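Local atomic coordinates of putative gamma-glutamylcyclotransferase PH0828 (Pyrococcus horikoshii, PDB entry 1V30), a protein that is of unknown function but is probably a gamma-glutamylcyclotransferase, releasing 5-oxoproline from gamma-glutamyl peptides or amines. Residues A[41-52]-A[97-107]. Numbering follows the deposited sequence.
Sequences QLYFEYLPYAVK and EWGSKPRGKRI
P102 lies over the ring of Y43 in a CH-pi contact, its CG above the ring centre and 3.8 Å from the centroid, while G104 O comes to the edge of the same ring. Next to it, the Y49 ring and the five-membered ring of W98 meet obliquely, planes 44° apart. The W98 indole reaches Y49 because chi1 (179°) sends CG away from the backbone N, and NE1 is tied to K101 O. R103 grips the E45 carboxylate side-on: NE reaches OE2 at 2.8 Å along a nearly straight bond, meeting it from above the carboxylate plane, and NH2 takes the syn lone pair of OE1. The bend at chi3 (58°) turns the guanidinium to E45. At the other end K52 NZ bridges to E97 OE1 (2.6 Å), which also receives Y40 OH; a water joins K52 NZ to E97 OE2.

The backbones pair as antiparallel strands, I107 N to L42 O (2.8 Å) and F44 N to K105 O (3.1 Å), and the bent K105 chain brings NZ to F44 O in its carbonyl plane. On the sheet face away from Y43, I107 CD1 packs on L42 CD2 and F44 CB.

Residues 41-52 form a beta hairpin; L42 and A50 lie against Y13, which by similarity probably binds substrate, so the hairpin backs that site. Strand 105-106 extends it beside 40-44 into a three-stranded antiparallel sheet, and 97-102 crosses over the Y43, Y49 and V51 face. F44 and I107 rest on helix 114-123, L42 and A50 on strand 56-64, and Y81 of strand 81-86 packs edge-to-face with W98.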
ATOM      1  N   GLN A  41       4.807   9.933  -0.837  1.00 17.01           N
ATOM      2  CA  GLN A  41       4.369  10.406   0.468  1.00 17.41           C
ATOM      3  C   GLN A  41       3.089   9.657   0.805  1.00 15.98           C
ATOM      4  O   GLN A  41       2.351   9.241  -0.091  1.00 18.20           O
ATOM      5  CB  GLN A  41       4.098  11.906   0.439  1.00 18.94           C
ATOM      6  CG  GLN A  41       5.290  12.738   0.017  1.00 23.06           C
ATOM      7  CD  GLN A  41       5.025  14.214   0.160  1.00 23.34           C
ATOM      8  OE1 GLN A  41       3.920  14.683  -0.116  1.00 24.66           O
ATOM      9  NE2 GLN A  41       6.038  14.962   0.581  1.00 26.17           N
ATOM     10  N   LEU A  42       2.826   9.497   2.097  1.00 15.27           N
ATOM     11  CA  LEU A  42       1.645   8.778   2.558  1.00 14.91           C
ATOM     12  C   LEU A  42       0.735   9.673   3.386  1.00 13.32           C
ATOM     13  O   LEU A  42       1.189  10.325   4.326  1.00 15.43           O
ATOM     14  CB  LEU A  42       2.073   7.575   3.405  1.00 14.47           C
ATOM     15  CG  LEU A  42       0.970   6.700   4.013  1.00 13.34           C
ATOM     16  CD1 LEU A  42       0.137   6.063   2.913  1.00 14.39           C
ATOM     17  CD2 LEU A  42       1.605   5.617   4.886  1.00 14.11           C
ATOM     18  N   TYR A  43      -0.544   9.697   3.026  1.00 13.41           N
ATOM     19  CA  TYR A  43      -1.550  10.481   3.733  1.00 13.80           C
ATOM     20  C   TYR A  43      -2.665   9.543   4.171  1.00 13.21           C
ATOM     21  O   TYR A  43      -2.856   8.475   3.583  1.00 13.89           O
ATOM     22  CB  TYR A  43      -2.136  11.569   2.826  1.00 15.37           C
ATOM     23  CG  TYR A  43      -1.154  12.651   2.454  1.00 16.27           C
ATOM     24  CD1 TYR A  43      -0.185  12.431   1.477  1.00 18.20           C
ATOM     25  CD2 TYR A  43      -1.169  13.880   3.106  1.00 17.14           C
ATOM     26  CE1 TYR A  43       0.751  13.408   1.162  1.00 21.20           C
ATOM     27  CE2 TYR A  43      -0.237  14.866   2.798  1.00 19.23           C
ATOM     28  CZ  TYR A  43       0.719  14.619   1.825  1.00 19.85           C
ATOM     29  OH  TYR A  43       1.656  15.583   1.525  1.00 22.89           O
ATOM     30  N   PHE A  44      -3.415   9.940   5.190  1.00 12.77           N
ATOM     31  CA  PHE A  44      -4.500   9.097   5.662  1.00 12.04           C
ATOM     32  C   PHE A  44      -5.669   9.878   6.238  1.00 12.11           C
ATOM     33  O   PHE A  44      -5.489  10.705   7.128  1.00 13.91           O
ATOM     34  CB  PHE A  44      -3.963   8.106   6.714  1.00 12.12           C
ATOM     35  CG  PHE A  44      -5.014   7.202   7.306  1.00 11.71           C
ATOM     36  CD1 PHE A  44      -5.284   7.238   8.674  1.00 14.07           C
ATOM     37  CD2 PHE A  44      -5.720   6.304   6.509  1.00 12.82           C
ATOM     38  CE1 PHE A  44      -6.239   6.390   9.238  1.00 15.83           C
ATOM     39  CE2 PHE A  44      -6.678   5.452   7.066  1.00 13.50           C
ATOM     40  CZ  PHE A  44      -6.936   5.498   8.435  1.00 14.69           C
ATOM     41  N   GLU A  45      -6.857   9.638   5.691  1.00 11.72           N
ATOM     42  CA  GLU A  45      -8.078  10.254   6.206  1.00 12.10           C
ATOM     43  C   GLU A  45      -8.903   9.038   6.633  1.00 12.52           C
ATOM     44  O   GLU A  45      -8.786   8.586   7.771  1.00 13.63           O
ATOM     45  CB  GLU A  45      -8.821  11.060   5.137  1.00 14.11           C
ATOM     46  CG  GLU A  45      -9.990  11.841   5.733  1.00 13.47           C
ATOM     47  CD  GLU A  45     -10.849  12.539   4.699  1.00 15.66           C
ATOM     48  OE1 GLU A  45     -11.285  13.671   4.986  1.00 16.66           O
ATOM     49  OE2 GLU A  45     -11.103  11.959   3.620  1.00 14.49           O
ATOM     50  N   TYR A  46      -9.723   8.505   5.728  1.00 12.19           N
ATOM     51  CA  TYR A  46     -10.493   7.294   6.018  1.00 12.84           C
ATOM     52  C   TYR A  46      -9.833   6.149   5.253  1.00 13.67           C
ATOM     53  O   TYR A  46     -10.075   4.971   5.528  1.00 13.99           O
ATOM     54  CB  TYR A  46     -11.945   7.427   5.568  1.00 12.93           C
ATOM     55  CG  TYR A  46     -12.708   8.505   6.291  1.00 12.79           C
ATOM     56  CD1 TYR A  46     -13.225   9.603   5.599  1.00 13.98           C
ATOM     57  CD2 TYR A  46     -12.913   8.436   7.668  1.00 11.46           C
ATOM     58  CE1 TYR A  46     -13.925  10.605   6.262  1.00 14.07           C
ATOM     59  CE2 TYR A  46     -13.611   9.428   8.341  1.00 13.67           C
ATOM     60  CZ  TYR A  46     -14.115  10.513   7.630  1.00 12.62           C
ATOM     61  OH  TYR A  46     -14.814  11.490   8.300  1.00 14.87           O
ATOM     62  N   LEU A  47      -9.001   6.520   4.282  1.00 12.59           N
ATOM     63  CA  LEU A  47      -8.263   5.584   3.442  1.00 12.55           C
ATOM     64  C   LEU A  47      -6.837   6.088   3.316  1.00 12.02           C
ATOM     65  O   LEU A  47      -6.581   7.287   3.445  1.00 13.06           O
ATOM     66  CB  LEU A  47      -8.855   5.528   2.029  1.00 13.35           C
ATOM     67  CG  LEU A  47     -10.285   5.029   1.850  1.00 15.50           C
ATOM     68  CD1 LEU A  47     -10.730   5.286   0.418  1.00 17.32           C
ATOM     69  CD2 LEU A  47     -10.364   3.553   2.185  1.00 15.78           C
ATOM     70  N   PRO A  48      -5.890   5.179   3.056  1.00 11.91           N
ATOM     71  CA  PRO A  48      -4.483   5.556   2.901  1.00 10.90           C
ATOM     72  C   PRO A  48      -4.227   5.992   1.463  1.00 10.77           C
ATOM     73  O   PRO A  48      -4.765   5.400   0.525  1.00 11.41           O
ATOM     74  CB  PRO A  48      -3.743   4.270   3.258  1.00 10.95           C
ATOM     75  CG  PRO A  48      -4.652   3.217   2.709  1.00 11.41           C
ATOM     76  CD  PRO A  48      -6.050   3.710   3.060  1.00 12.03           C
ATOM     77  N   TYR A  49      -3.397   7.015   1.293  1.00 12.38           N
ATOM     78  CA  TYR A  49      -3.096   7.533  -0.035  1.00 13.10           C
ATOM     79  C   TYR A  49      -1.612   7.713  -0.290  1.00 13.54           C
ATOM     80  O   TYR A  49      -0.931   8.405   0.456  1.00 14.05           O
ATOM     81  CB  TYR A  49      -3.765   8.889  -0.242  1.00 14.42           C
ATOM     82  CG  TYR A  49      -5.240   8.918   0.064  1.00 12.77           C
ATOM     83  CD1 TYR A  49      -5.732   9.671   1.127  1.00 13.38           C
ATOM     84  CD2 TYR A  49      -6.151   8.226  -0.728  1.00 12.79           C
ATOM     85  CE1 TYR A  49      -7.094   9.738   1.389  1.00 13.16           C
ATOM     86  CE2 TYR A  49      -7.515   8.284  -0.476  1.00 13.16           C
ATOM     87  CZ  TYR A  49      -7.979   9.044   0.583  1.00 13.72           C
ATOM     88  OH  TYR A  49      -9.327   9.131   0.814  1.00 14.76           O
ATOM     89  N   ALA A  50      -1.113   7.086  -1.349  1.00 14.58           N
ATOM     90  CA  ALA A  50       0.287   7.254  -1.716  1.00 14.32           C
ATOM     91  C   ALA A  50       0.296   8.139  -2.956  1.00 14.73           C
ATOM     92  O   ALA A  50      -0.374   7.844  -3.946  1.00 16.30           O
ATOM     93  CB  ALA A  50       0.940   5.909  -2.026  1.00 14.52           C
ATOM     94  N   VAL A  51       1.022   9.246  -2.875  1.00 15.66           N
ATOM     95  CA  VAL A  51       1.137  10.173  -3.996  1.00 16.81           C
ATOM     96  C   VAL A  51       2.600  10.533  -4.153  1.00 18.49           C
ATOM     97  O   VAL A  51       3.364  10.477  -3.193  1.00 17.37           O
ATOM     98  CB  VAL A  51       0.329  11.466  -3.756  1.00 17.69           C
ATOM     99  CG1 VAL A  51      -1.153  11.143  -3.682  1.00 18.23           C
ATOM    100  CG2 VAL A  51       0.801  12.155  -2.482  1.00 17.86           C
ATOM    101  N   LYS A  52       2.994  10.895  -5.367  1.00 19.36           N
ATOM    102  CA  LYS A  52       4.381  11.257  -5.608  1.00 20.55           C
ATOM    103  C   LYS A  52       4.754  12.493  -4.811  1.00 20.17           C
ATOM    104  O   LYS A  52       3.968  13.430  -4.691  1.00 21.23           O
ATOM    105  CB  LYS A  52       4.618  11.511  -7.094  1.00 21.92           C
ATOM    106  CG  LYS A  52       4.441  10.280  -7.953  1.00 24.27           C
ATOM    107  CD  LYS A  52       4.923  10.532  -9.366  1.00 27.63           C
ATOM    108  CE  LYS A  52       4.699   9.317 -10.237  1.00 29.75           C
ATOM    109  NZ  LYS A  52       3.249   9.040 -10.385  1.00 32.04           N
ATOM    110  N   GLU A  97      -1.524   3.919  -6.949  1.00 14.88           N
ATOM    111  CA  GLU A  97      -1.286   5.311  -6.609  1.00 16.38           C
ATOM    112  C   GLU A  97      -2.586   6.107  -6.547  1.00 15.35           C
ATOM    113  O   GLU A  97      -3.423   6.012  -7.444  1.00 17.99           O
ATOM    114  CB  GLU A  97      -0.355   5.910  -7.663  1.00 18.95           C
ATOM    115  CG  GLU A  97      -0.202   7.413  -7.626  1.00 21.35           C
ATOM    116  CD  GLU A  97       0.682   7.901  -8.751  1.00 23.08           C
ATOM    117  OE1 GLU A  97       1.898   7.629  -8.701  1.00 24.84           O
ATOM    118  OE2 GLU A  97       0.155   8.533  -9.693  1.00 27.42           O
ATOM    119  N   TRP A  98      -2.761   6.891  -5.488  1.00 15.67           N
ATOM    120  CA  TRP A  98      -3.970   7.698  -5.371  1.00 14.56           C
ATOM    121  C   TRP A  98      -3.948   8.692  -6.537  1.00 15.35           C
ATOM    122  O   TRP A  98      -2.947   9.374  -6.759  1.00 16.65           O
ATOM    123  CB  TRP A  98      -4.000   8.417  -4.020  1.00 13.49           C
ATOM    124  CG  TRP A  98      -5.194   9.297  -3.829  1.00 12.47           C
ATOM    125  CD1 TRP A  98      -5.183  10.641  -3.613  1.00 14.21           C
ATOM    126  CD2 TRP A  98      -6.575   8.899  -3.818  1.00 10.78           C
ATOM    127  NE1 TRP A  98      -6.462  11.108  -3.467  1.00 14.05           N
ATOM    128  CE2 TRP A  98      -7.339  10.064  -3.587  1.00 12.38           C
ATOM    129  CE3 TRP A  98      -7.242   7.675  -3.975  1.00 12.85           C
ATOM    130  CZ2 TRP A  98      -8.739  10.043  -3.511  1.00 13.38           C
ATOM    131  CZ3 TRP A  98      -8.636   7.655  -3.897  1.00 12.87           C
ATOM    132  CH2 TRP A  98      -9.367   8.834  -3.668  1.00 13.08           C
ATOM    133  N   GLY A  99      -5.055   8.769  -7.270  1.00 16.52           N
ATOM    134  CA  GLY A  99      -5.115   9.636  -8.440  1.00 18.54           C
ATOM    135  C   GLY A  99      -5.604  11.066  -8.308  1.00 20.69           C
ATOM    136  O   GLY A  99      -5.863  11.725  -9.319  1.00 23.37           O
ATOM    137  N   SER A 100      -5.733  11.560  -7.082  1.00 21.11           N
ATOM    138  CA  SER A 100      -6.185  12.930  -6.863  1.00 21.84           C
ATOM    139  C   SER A 100      -5.367  13.548  -5.743  1.00 20.99           C
ATOM    140  O   SER A 100      -4.379  12.969  -5.303  1.00 21.20           O
ATOM    141  CB  SER A 100      -7.667  12.944  -6.485  1.00 24.78           C
ATOM    142  OG  SER A 100      -8.462  12.436  -7.538  1.00 27.26           O
ATOM    143  N   LYS A 101      -5.767  14.735  -5.299  1.00 22.40           N
ATOM    144  CA  LYS A 101      -5.072  15.398  -4.206  1.00 22.22           C
ATOM    145  C   LYS A 101      -5.234  14.492  -2.993  1.00 20.47           C
ATOM    146  O   LYS A 101      -6.308  13.934  -2.776  1.00 19.49           O
ATOM    147  CB  LYS A 101      -5.716  16.750  -3.890  1.00 24.81           C
ATOM    148  CG  LYS A 101      -5.485  17.858  -4.904  1.00 27.92           C
ATOM    149  CD  LYS A 101      -6.307  19.082  -4.511  1.00 31.96           C
ATOM    150  CE  LYS A 101      -5.617  20.387  -4.879  1.00 34.32           C
ATOM    151  NZ  LYS A 101      -5.346  20.509  -6.336  1.00 36.10           N
ATOM    152  N   PRO A 102      -4.176  14.327  -2.191  1.00 19.37           N
ATOM    153  CA  PRO A 102      -4.330  13.460  -1.022  1.00 18.73           C
ATOM    154  C   PRO A 102      -5.205  14.132   0.031  1.00 18.32           C
ATOM    155  O   PRO A 102      -5.348  15.358   0.040  1.00 18.38           O
ATOM    156  CB  PRO A 102      -2.894  13.277  -0.548  1.00 19.22           C
ATOM    157  CG  PRO A 102      -2.274  14.603  -0.880  1.00 19.57           C
ATOM    158  CD  PRO A 102      -2.806  14.866  -2.276  1.00 20.04           C
ATOM    159  N   ARG A 103      -5.791  13.327   0.910  1.00 16.16           N
ATOM    160  CA  ARG A 103      -6.640  13.834   1.984  1.00 15.53           C
ATOM    161  C   ARG A 103      -6.137  13.301   3.322  1.00 15.15           C
ATOM    162  O   ARG A 103      -5.520  12.231   3.385  1.00 15.91           O
ATOM    163  CB  ARG A 103      -8.096  13.393   1.780  1.00 15.18           C
ATOM    164  CG  ARG A 103      -8.752  13.938   0.515  1.00 14.63           C
ATOM    165  CD  ARG A 103     -10.188  13.448   0.375  1.00 16.45           C
ATOM    166  NE  ARG A 103     -11.008  13.813   1.528  1.00 16.75           N
ATOM    167  CZ  ARG A 103     -11.697  14.944   1.651  1.00 18.98           C
ATOM    168  NH1 ARG A 103     -11.686  15.851   0.681  1.00 21.41           N
ATOM    169  NH2 ARG A 103     -12.397  15.171   2.754  1.00 19.72           N
ATOM    170  N   GLY A 104      -6.396  14.048   4.391  1.00 15.08           N
ATOM    171  CA  GLY A 104      -5.974  13.608   5.708  1.00 16.50           C
ATOM    172  C   GLY A 104      -4.577  14.042   6.095  1.00 17.55           C
ATOM    173  O   GLY A 104      -3.869  14.665   5.310  1.00 18.97           O
ATOM    174  N   LYS A 105      -4.172  13.696   7.310  1.00 18.10           N
ATOM    175  CA  LYS A 105      -2.853  14.073   7.800  1.00 20.01           C
ATOM    176  C   LYS A 105      -1.751  13.253   7.147  1.00 18.96           C
ATOM    177  O   LYS A 105      -1.950  12.094   6.782  1.00 17.38           O
ATOM    178  CB  LYS A 105      -2.780  13.892   9.319  1.00 22.80           C
ATOM    179  CG  LYS A 105      -4.129  13.919  10.012  1.00 28.51           C
ATOM    180  CD  LYS A 105      -4.693  12.513  10.152  1.00 30.74           C
ATOM    181  CE  LYS A 105      -6.205  12.504  10.040  1.00 32.09           C
ATOM    182  NZ  LYS A 105      -6.621  12.708   8.629  1.00 32.89           N
ATOM    183  N   ARG A 106      -0.584  13.861   6.995  1.00 19.70           N
ATOM    184  CA  ARG A 106       0.542  13.158   6.410  1.00 20.22           C
ATOM    185  C   ARG A 106       1.153  12.212   7.431  1.00 19.63           C
ATOM    186  O   ARG A 106       1.297  12.558   8.604  1.00 19.94           O
ATOM    187  CB  ARG A 106       1.621  14.140   5.949  1.00 23.22           C
ATOM    188  CG  ARG A 106       2.946  13.452   5.651  1.00 28.75           C
ATOM    189  CD  ARG A 106       3.961  14.386   5.023  1.00 32.67           C
ATOM    190  NE  ARG A 106       5.175  13.663   4.656  1.00 35.80           N
ATOM    191  CZ  ARG A 106       6.149  14.167   3.907  1.00 36.16           C
ATOM    192  NH1 ARG A 106       6.053  15.405   3.442  1.00 37.53           N
ATOM    193  NH2 ARG A 106       7.212  13.431   3.617  1.00 38.13           N
ATOM    194  N   ILE A 107       1.498  11.009   6.988  1.00 17.37           N
ATOM    195  CA  ILE A 107       2.142  10.043   7.866  1.00 17.47           C
ATOM    196  C   ILE A 107       3.626  10.201   7.541  1.00 18.24           C
ATOM    197  O   ILE A 107       4.131   9.643   6.566  1.00 17.98           O
ATOM    198  CB  ILE A 107       1.644   8.613   7.580  1.00 15.99           C
ATOM    199  CG1 ILE A 107       0.144   8.532   7.884  1.00 17.00           C
ATOM    200  CG2 ILE A 107       2.415   7.608   8.431  1.00 16.45           C
ATOM    201  CD1 ILE A 107      -0.447   7.149   7.774  1.00 18.47           C
TER
HETATM  202  O   HOH W   1       4.774  10.501   3.910  1.00 19.46           O
HETATM  203  O   HOH W   2       1.683   8.796 -12.320  1.00 48.47           O